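Local coordinates for glycosylation Associate Protein 2 (Streptococcus agalactiae serotype V, PDB 6OYC) that probably takes part, with its partners Gap1 and Gap3, in the glycosylation and export of a surface protein through the accessory Sec system, at residues Ile419-Leu422 / Asp426-Ser429; Gly399-Arg404 / Asp411-Ser416; Glu27-Lys32 / Leu56-Ser61; Ala62-Glu67 / Arg120-Gly125; Ala175-Phe180 / Ser205-Gly210. One frame throughout, in Å; residues are numbered along the deposited sequence.

The contacts form two close pairs and one intermediate member. Contacts 1 and 2, centres about 11 Å apart, meet in the alpha/beta-hydrolase-like part, where Gln420 OE1 lies 3.4 Å from Ala402 CB. Contacts 3 and 4 share a parallel five-stranded sheet, their centres also about 11 Å apart; Trp28 CZ2 touches Leu64 CD2 at 3.6 Å. The two pairs lie on opposite sides of the chain's centre, with contacts 1 and 3 separated by about 54 Å between centres. Contact 5 belongs to an antiparallel sheet and comes within about 6 Å of contact 4, measured between nearest atoms. A possible Ser-His-Asp triad lies near contact 2, without touching it.

Contact 1. Residues Ile419-Leu422 / Asp426-Ser429; sequences IQLL and DLTS
The turn joining helix 416-424 to helix 429-444 is tied back to the first helix by Gln420, whose NE2 donates to Asp426 O at 3.1 Å. The N-H points well at the acceptor (155°) and reaches a lone pair in the carbonyl plane, although the oxygen sits slightly out of the Gln420 amide plane. A second, weak bond runs from NE2 to Thr428 O at 3.4 Å. With CG anti to the backbone N (chi1 -178°) and the chain extended beyond it, the amide reaches across to the turn. On the way, Gln420 CB meets Leu427 CD2 at 3.9 Å, and Leu421 CD2 packs on Asp426 N at 3.5 Å. The turn has an internal lock: Asp426 OD1 accepts from Thr428 N at 2.6 Å, making an Asx turn, and from Thr428 OG1, also at 2.6 Å, on its syn lone pair. Thr428 is the N-cap of helix 429-444, its OG1 bonding to Ser431 N. Gln420 OE1 takes its own bond from Ser432, so both ends of the amide are engaged, which sets its rotation and links the helix to the turn and to the helix that follows.

Contact 2. Residues Gly399-Arg404 / Asp411-Ser416; sequences GTVAQR and DGFATS
The guanidinium of Arg404 has Gly412 CA over one face, with NH1 and that carbon 3.7 Å apart, while Asp411 O approaches the group obliquely. This oxygen is 3.2 Å from Arg404 NH2, but the angle is too poor for a hydrogen bond; it is instead bonded to Tyr463 OH. The Phe413 ring carries Thr415 CG2 on one face, 3.5 Å above the plane and offset toward the rim. Val401 CG1 comes in obliquely to Phe413 CD2 at 4.2 Å, and Phe304 makes an edge-to-face pair with the same ring. The Asp411 carboxylate is poorly ordered, and its OD2 makes a long salt bridge to Arg404 NH2, 4.0 Å.

The loop leading from helix 398-403 to helix 416-424 thus folds back against helix 398-403 at Val401 and Ala402, in a region whose family belongs to the alpha/beta-hydrolase clan. Phe413 lies near, though not against, a possible nucleophile elbow. From Phe413 to Ser416 the loop makes a type I beta turn, in which Phe413 O accepts from Ser416 N and, at 3.0 Å, from Ser416 OG, the two donors arriving from opposite faces of the carbonyl plane. Ser416 OG stands between its backbone N and carbonyl carbon (chi1 62°), which brings it back to Phe413 O and also against Ala402 CA at 3.5 Å. Beside it, Ser416 CB rests 3.8 Å from Val401 CG1, a branch that extends anti to the valine backbone N.

Contact 3. Residues Glu27-Lys32 / Leu56-Ser61; sequences EWLFIK and LPRKIS
Apolar packing centres on Leu29, whose CD1 meets Ile60 CD1 at 4.0 Å, the two side chains crossing at about a right angle. The same methyl is 4.2 Å from Arg58 NH2, where leucine and arginine arrive from opposite directions and the guanidinium is met obliquely. Within segment 56-61, Ile60 CG1 lies 3.5 Å above the plane of the Arg58 guanidinium, over its centre, so the flat group is backed by isoleucine while Leu29 reaches it from the strand.

Electrostatics add a looser link. Glu27 OE1 and Arg58 NE, of opposite charge, are 4.5 Å apart, beyond salt-bridge range. Each residue has a stronger partner elsewhere: Glu27 OE1 bonds to Thr7 OG1, and Arg58 NH2 makes a salt bridge with Glu43 of helix 36-52. Arg58 is bent at chi2 (98°), which turns its end from the loop across Ile60.

No hydrogen bond joins the segments; strand 6-11, which lies between strand 26-31 and strand 62-65 in the sheet, bonds to Leu29 through the backbone. Strand 26-31, helix 36-52 and strand 62-65 make up a beta-alpha-beta crossover, passing over strand 6-11, in a five-stranded parallel sheet of flavodoxin-like strand order 2-1-3-4-5.

Contact 4. Residues Ala62-Glu67 / Arg120-Gly125; sequences ALLLTE and RQFYKG
A buried helix-on-sheet contact places Phe122 of helix 115-125 against Ala62 and Leu64 of strand 62-65, the middle strand of a five-stranded parallel sheet. Its core is a CH-pi interaction: Ala62 CB lies 4.1 Å from the centroid of the Phe122 ring and 22° off the ring normal. The methyl is shifted toward the rim of the face, so its closest ring atom is Phe122 CZ, at 3.9 Å. Leu64 uses a different part of the ring, its CB coming to the edge near the ring plane, 4.3 Å from Phe122 CE2. Being two residues apart on the strand, Ala62 and Leu64 project from the same side of the sheet, and one phenylalanine therefore covers both.

The ring reaches them because its CG stands anti to the carbonyl carbon (chi1 -76°) and the ring plane nearly contains CA (chi2 -4°). No polar bond crosses between the segments; the contact is wholly apolar and depends on the fit of the ring to the strand. Elsewhere on the helix, Arg120 and Lys124 form salt bridges with Glu233.

Around this point Phe122 also touches Ile8 of strand 6-11 and Met26 of strand 26-31, and forms an edge-to-face pair with Phe87 of strand 86-89. The ring is thereby set across four adjacent strands.

Contact 5. Residues Ala175-Phe180 / Ser205-Gly210; sequences AYNIPF and SLIVDG
Strands 168-180 and 198-208 run parallel to each other with strand 238-247 between them, their segments coming closest at Phe180 and Leu206, whose CA atoms are 7.7 Å apart. The contact thus bridges next-but-one neighbours of an antiparallel five-stranded sheet, and no hydrogen bond passes directly between its two segments. The middle strand supplies the backbone bonding instead, with Ile178 pairing to Leu240 and Phe180 to Gly238 on one side, and Ser205 to Ala241 on the other.

Side chains reach over that strand. Phe180 and Leu206 cross at about a right angle, and each extends CG anti to its backbone N (chi1 -177° for Phe180), which brings the ring and the branched end together. The leucine straddles the base of the aromatic group: Leu206 CD1 sits 3.7 Å from both Phe180 CG and Phe180 CB, whereas CD2 lies over the ring face. That methyl is 4.3 Å from the centroid and 23° off the normal, a CH-pi contact offset toward the rim. Leu240 of the strand between also packs on Phe180.

Leu206 and Ile207, being consecutive on the strand, project to opposite sides of the sheet, and a second, smaller touch forms with Asn177. The asparagine ND2 is hydrogen-bonded to Leu240 O, and Ile207 CD1 comes to rest against this nitrogen at 3.8 Å.

Contact 1. Residues Ile419-Leu422 / Asp426-Ser429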
# COMPACT_ATOMS: atom_id res chain seq x y z
N ILE B 419 -8.43 0.34 17.88
CA ILE B 419 -8.07 -0.98 17.38
C ILE B 419 -8.80 -2.07 18.17
O ILE B 419 -9.27 -3.05 17.59
CB ILE B 419 -6.55 -1.16 17.41
CG1 ILE B 419 -5.90 -0.07 16.55
CG2 ILE B 419 -6.17 -2.54 16.91
CD1 ILE B 419 -4.38 -0.07 16.56
N GLN B 420 -8.93 -1.90 19.50
CA GLN B 420 -9.71 -2.87 20.26
C GLN B 420 -11.19 -2.80 19.89
O GLN B 420 -11.86 -3.84 19.79
CB GLN B 420 -9.55 -2.66 21.77
CG GLN B 420 -10.34 -3.72 22.57
CD GLN B 420 -9.94 -3.82 24.03
OE1 GLN B 420 -8.76 -3.74 24.38
NE2 GLN B 420 -10.94 -3.97 24.90
N LEU B 421 -11.72 -1.58 19.71
CA LEU B 421 -13.08 -1.45 19.20
C LEU B 421 -13.24 -2.18 17.87
O LEU B 421 -14.19 -2.95 17.69
CB LEU B 421 -13.45 0.02 19.03
CG LEU B 421 -14.02 0.68 20.27
CD1 LEU B 421 -14.40 2.12 19.96
CD2 LEU B 421 -15.22 -0.12 20.80
N LEU B 422 -12.32 -1.95 16.94
CA LEU B 422 -12.42 -2.63 15.65
C LEU B 422 -12.59 -4.13 15.85
O LEU B 422 -13.41 -4.76 15.18
CB LEU B 422 -11.20 -2.31 14.79
CG LEU B 422 -11.18 -2.70 13.30
CD1 LEU B 422 -10.13 -1.88 12.52
CD2 LEU B 422 -10.90 -4.18 13.09
N ASP B 426 -15.83 -3.33 22.16
CA ASP B 426 -15.95 -2.57 23.40
C ASP B 426 -14.61 -2.56 24.12
O ASP B 426 -13.67 -3.26 23.73
CB ASP B 426 -17.06 -3.13 24.31
CG ASP B 426 -16.64 -4.41 25.00
OD1 ASP B 426 -15.81 -4.35 25.94
OD2 ASP B 426 -17.16 -5.48 24.60
N LEU B 427 -14.54 -1.78 25.19
CA LEU B 427 -13.28 -1.56 25.88
C LEU B 427 -13.24 -2.23 27.25
O LEU B 427 -12.43 -1.82 28.10
CB LEU B 427 -13.01 -0.07 26.02
CG LEU B 427 -12.73 0.61 24.69
CD1 LEU B 427 -12.27 2.02 24.94
CD2 LEU B 427 -11.70 -0.19 23.86
N THR B 428 -14.07 -3.24 27.50
CA THR B 428 -14.00 -3.89 28.80
C THR B 428 -12.65 -4.59 28.96
O THR B 428 -12.01 -4.98 27.99
CB THR B 428 -15.15 -4.89 28.98
OG1 THR B 428 -15.12 -5.88 27.95
CG2 THR B 428 -16.50 -4.17 28.95
N SER B 429 -12.21 -4.70 30.22
CA SER B 429 -11.00 -5.47 30.50
C SER B 429 -11.12 -6.91 30.02
O SER B 429 -10.12 -7.51 29.59
CB SER B 429 -10.70 -5.42 32.00
OG SER B 429 -11.87 -5.69 32.75

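Contact 2. Residues Gly399-Arg404 / Asp411-Ser416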
# COMPACT_ATOMS: atom_id res chain seq x y z
N GLY B 399 -4.61 -5.83 23.51
CA GLY B 399 -5.44 -5.53 24.67
C GLY B 399 -4.66 -4.98 25.85
O GLY B 399 -5.15 -4.11 26.58
N THR B 400 -3.42 -5.44 26.03
CA THR B 400 -2.54 -4.86 27.04
C THR B 400 -2.11 -3.45 26.66
O THR B 400 -2.08 -2.55 27.51
CB THR B 400 -1.32 -5.76 27.25
OG1 THR B 400 -1.72 -6.98 27.88
CG2 THR B 400 -0.25 -5.05 28.08
N VAL B 401 -1.77 -3.23 25.38
CA VAL B 401 -1.45 -1.87 24.93
C VAL B 401 -2.64 -0.95 25.19
O VAL B 401 -2.47 0.21 25.61
CB VAL B 401 -1.05 -1.88 23.45
CG1 VAL B 401 -0.81 -0.44 22.93
CG2 VAL B 401 0.18 -2.77 23.23
N ALA B 402 -3.85 -1.46 24.96
CA ALA B 402 -5.06 -0.70 25.22
C ALA B 402 -5.13 -0.27 26.68
O ALA B 402 -5.24 0.92 26.98
CB ALA B 402 -6.28 -1.52 24.81
N GLN B 403 -5.05 -1.24 27.60
CA GLN B 403 -5.13 -0.94 29.02
C GLN B 403 -4.07 0.06 29.47
O GLN B 403 -4.31 0.84 30.39
CB GLN B 403 -5.02 -2.22 29.83
CG GLN B 403 -6.16 -3.17 29.56
CD GLN B 403 -7.45 -2.66 30.14
OE1 GLN B 403 -7.44 -1.81 31.02
NE2 GLN B 403 -8.58 -3.18 29.65
N ARG B 404 -2.91 0.08 28.82
CA ARG B 404 -1.91 1.08 29.14
C ARG B 404 -2.45 2.51 29.01
O ARG B 404 -1.81 3.44 29.51
CB ARG B 404 -0.70 0.87 28.22
CG ARG B 404 0.50 1.75 28.51
CD ARG B 404 0.93 2.45 27.23
NE ARG B 404 1.93 3.50 27.44
CZ ARG B 404 1.64 4.73 27.85
NH1 ARG B 404 0.39 5.08 28.11
NH2 ARG B 404 2.62 5.61 28.00
N ASP B 411 2.79 10.02 27.32
CA ASP B 411 2.77 9.89 25.86
C ASP B 411 2.21 8.50 25.52
O ASP B 411 2.96 7.53 25.41
CB ASP B 411 4.15 10.11 25.25
CG ASP B 411 5.22 9.25 25.91
OD1 ASP B 411 6.33 9.15 25.34
OD2 ASP B 411 4.95 8.69 26.99
N GLY B 412 0.89 8.42 25.35
CA GLY B 412 0.24 7.16 25.08
C GLY B 412 0.20 6.82 23.60
O GLY B 412 0.74 7.51 22.75
N PHE B 413 -0.45 5.69 23.32
CA PHE B 413 -0.75 5.26 21.96
C PHE B 413 -2.26 5.09 21.86
O PHE B 413 -2.77 3.96 21.79
CB PHE B 413 0.00 3.96 21.62
CG PHE B 413 -0.05 3.58 20.18
CD1 PHE B 413 0.48 4.40 19.20
CD2 PHE B 413 -0.64 2.38 19.79
CE1 PHE B 413 0.43 4.05 17.87
CE2 PHE B 413 -0.69 2.02 18.46
CZ PHE B 413 -0.15 2.86 17.50
N ALA B 414 -2.98 6.22 21.86
CA ALA B 414 -4.41 6.21 22.15
C ALA B 414 -5.22 5.44 21.11
O ALA B 414 -6.23 4.81 21.45
CB ALA B 414 -4.91 7.65 22.29
N THR B 415 -4.78 5.46 19.84
CA THR B 415 -5.48 4.74 18.77
C THR B 415 -5.66 3.24 19.05
O THR B 415 -6.43 2.57 18.36
CB THR B 415 -4.73 4.89 17.44
OG1 THR B 415 -5.46 4.23 16.38
CG2 THR B 415 -3.33 4.29 17.53
N SER B 416 -4.94 2.70 20.04
CA SER B 416 -5.11 1.29 20.36
C SER B 416 -6.53 1.01 20.85
O SER B 416 -7.04 -0.11 20.69
CB SER B 416 -4.09 0.85 21.42
OG SER B 416 -4.24 1.55 22.65

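Contact 3. Residues Glu27-Lys32 / Leu56-Ser61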
# COMPACT_ATOMS: atom_id res chain seq x y z
N GLU B 27 7.25 13.78 -24.03
CA GLU B 27 8.19 13.40 -25.07
C GLU B 27 8.00 11.93 -25.41
O GLU B 27 8.14 11.06 -24.54
CB GLU B 27 9.62 13.67 -24.62
CG GLU B 27 10.68 13.38 -25.65
CD GLU B 27 12.08 13.67 -25.12
OE1 GLU B 27 12.38 13.32 -23.95
OE2 GLU B 27 12.89 14.26 -25.87
N TRP B 28 7.70 11.65 -26.67
CA TRP B 28 7.40 10.30 -27.12
C TRP B 28 8.53 9.82 -28.02
O TRP B 28 8.55 10.10 -29.22
CB TRP B 28 6.05 10.29 -27.83
CG TRP B 28 5.52 8.91 -28.14
CD1 TRP B 28 5.85 8.13 -29.19
CD2 TRP B 28 4.52 8.19 -27.40
NE1 TRP B 28 5.13 6.96 -29.16
CE2 TRP B 28 4.32 6.97 -28.07
CE3 TRP B 28 3.79 8.46 -26.24
CZ2 TRP B 28 3.41 6.00 -27.61
CZ3 TRP B 28 2.88 7.51 -25.79
CH2 TRP B 28 2.70 6.29 -26.47
N LEU B 29 9.48 9.08 -27.43
CA LEU B 29 10.56 8.46 -28.19
C LEU B 29 10.04 7.23 -28.93
O LEU B 29 9.25 6.45 -28.40
CB LEU B 29 11.70 8.06 -27.26
CG LEU B 29 12.27 9.18 -26.39
CD1 LEU B 29 13.42 8.70 -25.48
CD2 LEU B 29 12.73 10.32 -27.28
N PHE B 30 10.50 7.05 -30.17
CA PHE B 30 10.09 5.92 -30.98
C PHE B 30 11.28 5.31 -31.71
O PHE B 30 12.04 6.04 -32.36
CB PHE B 30 9.06 6.33 -32.02
CG PHE B 30 8.69 5.21 -32.94
CD1 PHE B 30 7.89 4.17 -32.48
CD2 PHE B 30 9.16 5.18 -34.24
CE1 PHE B 30 7.56 3.12 -33.32
CE2 PHE B 30 8.83 4.14 -35.09
CZ PHE B 30 8.02 3.10 -34.63
N ILE B 31 11.41 3.99 -31.64
CA ILE B 31 12.38 3.25 -32.45
C ILE B 31 11.71 2.01 -33.03
O ILE B 31 10.86 1.38 -32.39
CB ILE B 31 13.65 2.85 -31.66
CG1 ILE B 31 13.28 2.04 -30.43
CG2 ILE B 31 14.47 4.07 -31.29
CD1 ILE B 31 14.49 1.56 -29.64
N LYS B 32 12.12 1.66 -34.24
CA LYS B 32 11.74 0.39 -34.82
C LYS B 32 12.43 -0.74 -34.06
O LYS B 32 13.47 -0.53 -33.44
CB LYS B 32 12.09 0.35 -36.31
CG LYS B 32 11.39 1.41 -37.15
CD LYS B 32 9.96 1.00 -37.50
CE LYS B 32 9.56 1.45 -38.90
NZ LYS B 32 8.56 0.50 -39.48
N LEU B 56 22.01 15.11 -13.70
CA LEU B 56 21.33 13.82 -13.71
C LEU B 56 20.68 13.58 -15.07
O LEU B 56 20.20 14.53 -15.70
CB LEU B 56 20.27 13.75 -12.62
CG LEU B 56 20.77 13.67 -11.18
CD1 LEU B 56 19.82 14.46 -10.29
CD2 LEU B 56 20.90 12.23 -10.70
N PRO B 57 20.67 12.35 -15.56
CA PRO B 57 20.07 12.09 -16.87
C PRO B 57 18.55 12.16 -16.78
O PRO B 57 17.95 11.78 -15.78
CB PRO B 57 20.54 10.67 -17.20
CG PRO B 57 20.79 10.04 -15.87
CD PRO B 57 21.22 11.14 -14.94
N ARG B 58 17.93 12.65 -17.85
CA ARG B 58 16.47 12.62 -17.93
C ARG B 58 15.98 11.17 -17.84
O ARG B 58 16.62 10.25 -18.36
CB ARG B 58 15.98 13.28 -19.22
CG ARG B 58 16.40 12.57 -20.48
CD ARG B 58 15.28 11.66 -21.04
NE ARG B 58 15.73 10.86 -22.18
CZ ARG B 58 16.58 9.84 -22.12
NH1 ARG B 58 17.09 9.46 -20.96
NH2 ARG B 58 16.91 9.19 -23.22
N LYS B 59 14.87 10.97 -17.14
CA LYS B 59 14.28 9.66 -16.92
C LYS B 59 13.41 9.27 -18.11
O LYS B 59 12.72 10.12 -18.69
CB LYS B 59 13.44 9.68 -15.63
CG LYS B 59 12.78 8.36 -15.20
CD LYS B 59 11.72 8.62 -14.09
CE LYS B 59 11.21 7.33 -13.41
NZ LYS B 59 11.71 7.15 -12.01
N ILE B 60 13.44 8.00 -18.48
CA ILE B 60 12.45 7.42 -19.39
C ILE B 60 11.49 6.63 -18.52
O ILE B 60 11.89 5.64 -17.89
CB ILE B 60 13.08 6.55 -20.48
CG1 ILE B 60 14.15 7.35 -21.24
CG2 ILE B 60 11.99 6.08 -21.44
CD1 ILE B 60 14.79 6.57 -22.39
N SER B 61 10.23 7.06 -18.47
CA SER B 61 9.32 6.58 -17.45
C SER B 61 8.57 5.31 -17.85
O SER B 61 7.99 4.64 -16.98
CB SER B 61 8.32 7.68 -17.09
OG SER B 61 8.95 8.66 -16.30

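Contact 4. Residues Ala62-Glu67 / Arg120-Gly125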
# COMPACT_ATOMS: atom_id res chain seq x y z
N ALA B 62 8.56 4.96 -19.13
CA ALA B 62 7.92 3.72 -19.53
C ALA B 62 8.53 3.21 -20.83
O ALA B 62 9.02 3.99 -21.66
CB ALA B 62 6.40 3.89 -19.70
N LEU B 63 8.50 1.89 -20.97
CA LEU B 63 8.85 1.21 -22.21
C LEU B 63 7.56 0.63 -22.78
O LEU B 63 6.93 -0.22 -22.15
CB LEU B 63 9.88 0.11 -21.96
CG LEU B 63 10.19 -0.83 -23.14
CD1 LEU B 63 10.74 -0.02 -24.30
CD2 LEU B 63 11.16 -1.96 -22.73
N LEU B 64 7.17 1.09 -23.96
CA LEU B 64 5.92 0.66 -24.57
C LEU B 64 6.24 -0.30 -25.71
O LEU B 64 6.84 0.09 -26.71
CB LEU B 64 5.11 1.85 -25.07
CG LEU B 64 3.85 1.41 -25.83
CD1 LEU B 64 2.97 0.51 -24.96
CD2 LEU B 64 3.08 2.61 -26.35
N LEU B 65 5.81 -1.54 -25.55
CA LEU B 65 6.09 -2.58 -26.53
C LEU B 65 4.80 -2.86 -27.29
O LEU B 65 3.82 -3.34 -26.72
CB LEU B 65 6.62 -3.84 -25.83
CG LEU B 65 7.93 -3.66 -25.06
CD1 LEU B 65 8.37 -4.96 -24.35
CD2 LEU B 65 9.04 -3.15 -25.98
N THR B 66 4.78 -2.53 -28.58
CA THR B 66 3.54 -2.65 -29.33
C THR B 66 3.47 -3.88 -30.23
O THR B 66 2.43 -4.08 -30.86
CB THR B 66 3.30 -1.40 -30.18
OG1 THR B 66 4.41 -1.19 -31.07
CG2 THR B 66 3.11 -0.15 -29.29
N GLU B 67 4.51 -4.72 -30.29
CA GLU B 67 4.52 -5.90 -31.15
C GLU B 67 4.40 -7.18 -30.32
O GLU B 67 4.70 -7.21 -29.13
CB GLU B 67 5.79 -5.98 -32.00
CG GLU B 67 6.17 -4.69 -32.68
CD GLU B 67 5.05 -4.16 -33.55
OE1 GLU B 67 4.51 -4.94 -34.37
OE2 GLU B 67 4.70 -2.96 -33.42
N ARG B 120 -3.14 8.59 -21.63
CA ARG B 120 -3.60 9.35 -20.46
C ARG B 120 -3.02 8.77 -19.17
O ARG B 120 -2.62 9.53 -18.27
CB ARG B 120 -5.14 9.33 -20.42
CG ARG B 120 -5.77 10.40 -19.55
CD ARG B 120 -5.47 11.78 -20.12
NE ARG B 120 -6.15 12.87 -19.43
CZ ARG B 120 -5.86 14.16 -19.64
NH1 ARG B 120 -4.91 14.50 -20.51
NH2 ARG B 120 -6.51 15.11 -18.98
N GLN B 121 -2.98 7.44 -19.06
CA GLN B 121 -2.41 6.80 -17.88
C GLN B 121 -0.92 7.10 -17.73
O GLN B 121 -0.43 7.36 -16.63
CB GLN B 121 -2.61 5.28 -17.95
CG GLN B 121 -4.06 4.83 -17.82
CD GLN B 121 -4.21 3.33 -18.09
OE1 GLN B 121 -3.74 2.82 -19.10
NE2 GLN B 121 -4.86 2.63 -17.18
N PHE B 122 -0.17 7.04 -18.83
CA PHE B 122 1.21 7.51 -18.81
C PHE B 122 1.27 8.95 -18.28
O PHE B 122 1.99 9.25 -17.32
CB PHE B 122 1.82 7.44 -20.22
CG PHE B 122 2.22 6.05 -20.67
CD1 PHE B 122 2.10 4.96 -19.81
CD2 PHE B 122 2.73 5.85 -21.95
CE1 PHE B 122 2.49 3.67 -20.24
CE2 PHE B 122 3.11 4.57 -22.38
CZ PHE B 122 2.98 3.48 -21.53
N TYR B 123 0.48 9.83 -18.90
CA TYR B 123 0.54 11.26 -18.59
C TYR B 123 0.33 11.53 -17.10
O TYR B 123 0.99 12.39 -16.52
CB TYR B 123 -0.50 12.02 -19.41
CG TYR B 123 -0.26 13.51 -19.46
CD1 TYR B 123 0.99 14.01 -19.81
CD2 TYR B 123 -1.27 14.42 -19.18
CE1 TYR B 123 1.24 15.35 -19.87
CE2 TYR B 123 -1.03 15.79 -19.24
CZ TYR B 123 0.23 16.24 -19.58
OH TYR B 123 0.51 17.57 -19.65
N LYS B 124 -0.58 10.80 -16.46
CA LYS B 124 -0.93 11.17 -15.09
C LYS B 124 -0.64 10.08 -14.08
O LYS B 124 -0.95 10.27 -12.89
CB LYS B 124 -2.41 11.59 -15.04
CG LYS B 124 -2.65 12.93 -15.79
CD LYS B 124 -3.86 13.69 -15.27
CE LYS B 124 -4.05 15.01 -16.03
NZ LYS B 124 -5.32 15.74 -15.62
N GLY B 125 0.00 8.97 -14.49
CA GLY B 125 0.17 7.84 -13.60
C GLY B 125 1.59 7.38 -13.36
O GLY B 125 1.79 6.38 -12.67

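Contact 5. Residues Ala175-Phe180 / Ser205-Gly210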
# COMPACT_ATOMS: atom_id res chain seq x y z
N ALA B 175 -15.82 19.47 6.47
CA ALA B 175 -15.46 20.87 6.70
C ALA B 175 -14.26 21.32 5.86
O ALA B 175 -14.20 22.49 5.46
CB ALA B 175 -15.15 21.09 8.18
N TYR B 176 -13.31 20.42 5.58
CA TYR B 176 -12.07 20.84 4.94
C TYR B 176 -12.03 20.45 3.47
O TYR B 176 -12.79 19.61 2.99
CB TYR B 176 -10.86 20.24 5.67
CG TYR B 176 -10.68 20.89 7.01
CD1 TYR B 176 -10.03 22.11 7.12
CD2 TYR B 176 -11.21 20.31 8.16
CE1 TYR B 176 -9.89 22.72 8.35
CE2 TYR B 176 -11.06 20.91 9.39
CZ TYR B 176 -10.41 22.12 9.49
OH TYR B 176 -10.27 22.73 10.72
N ASN B 177 -11.10 21.07 2.75
CA ASN B 177 -10.95 20.82 1.33
C ASN B 177 -9.80 19.86 1.08
O ASN B 177 -8.83 19.80 1.84
CB ASN B 177 -10.74 22.12 0.57
CG ASN B 177 -11.92 23.08 0.75
OD1 ASN B 177 -11.78 24.16 1.33
ND2 ASN B 177 -13.10 22.66 0.29
N ILE B 178 -9.91 19.13 -0.02
CA ILE B 178 -8.94 18.12 -0.42
C ILE B 178 -8.15 18.67 -1.60
O ILE B 178 -8.76 18.97 -2.64
CB ILE B 178 -9.64 16.81 -0.81
CG1 ILE B 178 -10.49 16.31 0.35
CG2 ILE B 178 -8.62 15.77 -1.19
CD1 ILE B 178 -11.30 15.08 0.01
N PRO B 179 -6.83 18.80 -1.50
CA PRO B 179 -6.03 19.25 -2.64
C PRO B 179 -6.28 18.38 -3.86
O PRO B 179 -6.27 17.15 -3.78
CB PRO B 179 -4.59 19.11 -2.14
CG PRO B 179 -4.70 19.08 -0.63
CD PRO B 179 -6.00 18.40 -0.35
N PHE B 180 -6.53 19.02 -4.99
CA PHE B 180 -6.81 18.34 -6.23
C PHE B 180 -5.73 18.73 -7.23
O PHE B 180 -5.57 19.91 -7.55
CB PHE B 180 -8.20 18.72 -6.75
CG PHE B 180 -8.60 17.99 -8.00
CD1 PHE B 180 -8.17 18.43 -9.24
CD2 PHE B 180 -9.43 16.88 -7.93
CE1 PHE B 180 -8.54 17.77 -10.39
CE2 PHE B 180 -9.82 16.22 -9.07
CZ PHE B 180 -9.38 16.66 -10.31
N SER B 205 -17.19 18.85 -5.45
CA SER B 205 -17.09 20.11 -6.18
C SER B 205 -15.64 20.59 -6.23
O SER B 205 -14.99 20.74 -5.19
CB SER B 205 -17.97 21.20 -5.53
OG SER B 205 -19.32 20.79 -5.36
N LEU B 206 -15.15 20.87 -7.44
CA LEU B 206 -13.77 21.32 -7.63
C LEU B 206 -13.73 22.86 -7.63
O LEU B 206 -14.17 23.51 -8.59
CB LEU B 206 -13.22 20.76 -8.94
CG LEU B 206 -11.81 21.21 -9.34
CD1 LEU B 206 -10.80 20.93 -8.22
CD2 LEU B 206 -11.41 20.51 -10.65
N ILE B 207 -13.18 23.43 -6.56
CA ILE B 207 -12.99 24.88 -6.44
C ILE B 207 -11.65 25.24 -7.07
O ILE B 207 -10.61 24.73 -6.64
CB ILE B 207 -13.05 25.32 -4.96
CG1 ILE B 207 -14.40 24.94 -4.33
CG2 ILE B 207 -12.78 26.83 -4.82
CD1 ILE B 207 -14.30 24.42 -2.90
N VAL B 208 -11.67 26.12 -8.08
CA VAL B 208 -10.45 26.44 -8.82
C VAL B 208 -9.42 27.06 -7.91
O VAL B 208 -9.73 27.92 -7.07
CB VAL B 208 -10.74 27.39 -10.00
CG1 VAL B 208 -9.42 27.85 -10.66
CG2 VAL B 208 -11.63 26.73 -11.00
N ASP B 209 -8.17 26.66 -8.10
CA ASP B 209 -7.08 27.17 -7.28
C ASP B 209 -7.07 28.69 -7.21
O ASP B 209 -7.19 29.37 -8.24
CB ASP B 209 -5.76 26.67 -7.83
CG ASP B 209 -4.86 26.20 -6.76
OD1 ASP B 209 -4.68 26.96 -5.76
OD2 ASP B 209 -4.35 25.07 -6.91
N GLY B 210 -6.91 29.23 -6.01
CA GLY B 210 -6.84 30.66 -5.81
C GLY B 210 -8.14 31.42 -5.99
O GLY B 210 -8.12 32.65 -5.98